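Local atomic coordinates of RidA family protein (Psychrobacter sp. MES7-P7E, PDB entry 6L8P), a protein that probably hydrolyses reactive enamine and imine intermediates, releasing ammonia, as a trimeric RidA-family deaminase of a cold-adapted Antarctic bacterium. Residues Glu110-Val113 / Ala114-Glu118. The protein carries 1 engineered substitution. Sequence-based numbering, arbitrary orientation.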
ATOM      1  N   GLU A 110     -12.032  16.311  -6.652  1.00 14.62           N
ATOM      2  CA  GLU A 110     -13.030  16.612  -7.681  1.00 15.65           C
ATOM      3  C   GLU A 110     -13.080  15.531  -8.753  1.00 17.30           C
ATOM      4  O   GLU A 110     -14.169  15.105  -9.178  1.00 17.22           O
ATOM      5  CB  GLU A 110     -12.733  17.969  -8.310  1.00 16.30           C
ATOM      6  CG  GLU A 110     -12.974  19.137  -7.378  1.00 29.22           C
ATOM      7  CD  GLU A 110     -12.564  20.468  -7.994  1.00 54.54           C
ATOM      8  OE1 GLU A 110     -12.206  20.494  -9.198  1.00 50.18           O
ATOM      9  OE2 GLU A 110     -12.602  21.486  -7.267  1.00 56.92           O
ATOM     10  N   VAL A 111     -11.911  15.049  -9.195  1.00 13.24           N
ATOM     11  CA  VAL A 111     -11.892  14.012 -10.208  1.00 11.99           C
ATOM     12  C   VAL A 111     -12.504  12.737  -9.657  1.00 12.62           C
ATOM     13  O   VAL A 111     -13.238  12.034 -10.365  1.00 13.58           O
ATOM     14  CB  VAL A 111     -10.441  13.797 -10.701  1.00 12.79           C
ATOM     15  CG1 VAL A 111     -10.336  12.576 -11.608  1.00 14.63           C
ATOM     16  CG2 VAL A 111      -9.958  15.072 -11.438  1.00 17.66           C
ATOM     17  N   PHE A 112     -12.277  12.465  -8.357  1.00 14.00           N
ATOM     18  CA  PHE A 112     -12.902  11.306  -7.728  1.00 11.88           C
ATOM     19  C   PHE A 112     -14.422  11.411  -7.794  1.00 14.04           C
ATOM     20  O   PHE A 112     -15.101  10.449  -8.216  1.00 13.88           O
ATOM     21  CB  PHE A 112     -12.430  11.170  -6.270  1.00 12.92           C
ATOM     22  CG  PHE A 112     -11.249  10.250  -6.094  1.00 10.96           C
ATOM     23  CD1 PHE A 112     -10.054  10.508  -6.746  1.00 11.90           C
ATOM     24  CD2 PHE A 112     -11.352   9.142  -5.279  1.00 10.93           C
ATOM     25  CE1 PHE A 112      -8.961   9.634  -6.584  1.00 11.87           C
ATOM     26  CE2 PHE A 112     -10.284   8.271  -5.104  1.00 11.97           C
ATOM     27  CZ  PHE A 112      -9.079   8.513  -5.803  1.00 12.60           C
ATOM     28  N   VAL A 113     -14.956  12.599  -7.445  1.00 14.54           N
ATOM     29  CA  VAL A 113     -16.411  12.784  -7.442  1.00 15.17           C
ATOM     30  C   VAL A 113     -16.953  12.601  -8.847  1.00 19.47           C
ATOM     31  O   VAL A 113     -18.002  11.973  -9.049  1.00 18.45           O
ATOM     32  CB  VAL A 113     -16.777  14.169  -6.874  1.00 14.74           C
ATOM     33  CG1 VAL A 113     -18.264  14.502  -7.199  1.00 21.56           C
ATOM     34  CG2 VAL A 113     -16.534  14.236  -5.370  1.00 16.12           C
ATOM     35  N   ALA A 114     -16.215  13.093  -9.846  1.00 16.89           N
ATOM     36  CA  ALA A 114     -16.702  13.010 -11.218  1.00 17.95           C
ATOM     37  C   ALA A 114     -16.731  11.578 -11.726  1.00 20.01           C
ATOM     38  O   ALA A 114     -17.537  11.242 -12.607  1.00 21.77           O
ATOM     39  CB  ALA A 114     -15.827  13.876 -12.128  1.00 18.98           C
ATOM     40  N   ASN A 115     -15.884  10.703 -11.179  1.00 14.95           N
ATOM     41  CA  ASN A 115     -15.744   9.377 -11.726  1.00 14.56           C
ATOM     42  C   ASN A 115     -16.385   8.280 -10.896  1.00 16.21           C
ATOM     43  O   ASN A 115     -16.440   7.138 -11.363  1.00 18.73           O
ATOM     44  CB  ASN A 115     -14.241   9.058 -11.918  1.00 14.96           C
ATOM     45  CG  ASN A 115     -13.662   9.703 -13.158  1.00 15.89           C
ATOM     46  OD1 ASN A 115     -13.762   9.132 -14.241  1.00 23.41           O
ATOM     47  ND2 ASN A 115     -13.059  10.873 -13.023  1.00 17.15           N
ATOM     48  N   LEU A 116     -16.855   8.588  -9.682  1.00 13.42           N
ATOM     49  CA  LEU A 116     -17.288   7.561  -8.746  1.00 14.50           C
ATOM     50  C   LEU A 116     -18.662   7.927  -8.232  1.00 17.00           C
ATOM     51  O   LEU A 116     -19.000   9.108  -8.151  1.00 18.31           O
ATOM     52  CB  LEU A 116     -16.342   7.442  -7.518  1.00 14.57           C
ATOM     53  CG  LEU A 116     -14.889   7.054  -7.859  1.00 11.55           C
ATOM     54  CD1 LEU A 116     -14.030   7.316  -6.614  1.00 13.04           C
ATOM     55  CD2 LEU A 116     -14.785   5.612  -8.340  1.00 14.23           C
ATOM     56  N   SER A 117     -19.426   6.904  -7.860  1.00 18.97           N
ATOM     57  CA  SER A 117     -20.668   7.098  -7.126  1.00 18.65           C
ATOM     58  C   SER A 117     -20.537   6.499  -5.735  1.00 24.08           C
ATOM     59  O   SER A 117     -19.807   5.524  -5.519  1.00 23.09           O
ATOM     60  CB  SER A 117     -21.842   6.457  -7.858  1.00 21.80           C
ATOM     61  OG  SER A 117     -21.592   5.076  -8.106  1.00 27.21           O
ATOM     62  N   GLU A 118     -21.255   7.102  -4.795  1.00 19.60           N
ATOM     63  CA  GLU A 118     -21.306   6.576  -3.442  1.00 21.29           C
ATOM     64  C   GLU A 118     -21.871   5.152  -3.417  1.00 30.76           C
ATOM     65  O   GLU A 118     -22.665   4.754  -4.283  1.00 23.43           O
ATOM     66  CB  GLU A 118     -22.160   7.480  -2.565  1.00 22.01           C
ATOM     67  CG  GLU A 118     -21.578   8.835  -2.385  1.00 21.78           C
ATOM     68  CD  GLU A 118     -22.513   9.797  -1.695  1.00 46.95           C
ATOM     69  OE1 GLU A 118     -23.474  10.267  -2.343  1.00 61.94           O
ATOM     70  OE2 GLU A 118     -22.279  10.086  -0.504  1.00 61.14           O
TER
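Phe112 and Leu116 lie alongside each other at the C-terminal end of helix 105-115, the connecting helix of a beta-alpha-beta unit between strands 92-99 and 122-127. Their packing is the tight side of this last turn. Methyl CD1 of Leu116 rests obliquely against the Phe112 ring, 3.5 Å from its CD2, while CB of Leu116 sits 3.3 Å from the carbonyl O of Phe112. The same ring meets Phe75 of helix 67-84 edge-to-face and makes a cation-pi contact with Arg123; with Phe95 and Val97 of strand 92-99 also against it, Phe112 is buried where helix meets sheet. Thr37 of a second subunit also packs against Phe112 and against Val113.

The opposite character appears around Ala114 and Glu110. Both are exposed, and they are joined through the backbone, Ala114 N donating to Glu110 O at 2.9 Å, whereas the Glu110 side chain comes no nearer than 6.2 Å to residues 114-118.

The helix ends at Asn115, and Leu116 is the first residue to leave helical geometry. Asn115 N is shared there: it donates to Phe112 O at 3.1 Å from above the carbonyl plane, and only weakly to Val111 O. The side chain of Asn115 adds a second bond to Val111 O, lying beside Val111. With CG turned beside its own backbone N (chi1 -79°), its amide reaches the carbonyl one turn earlier, and ND2 also packs 3.5 Å from Val111 CG1. Val111 O thus accepts two N-H groups of Asn115, a good one from ND2 and a weak one from the backbone. The stronger bond is nearly straight, ND2 to Val111 O at 2.9 Å with an N-H...O angle of 169°, and the acceptor lies almost in the plane of the Asn115 amide.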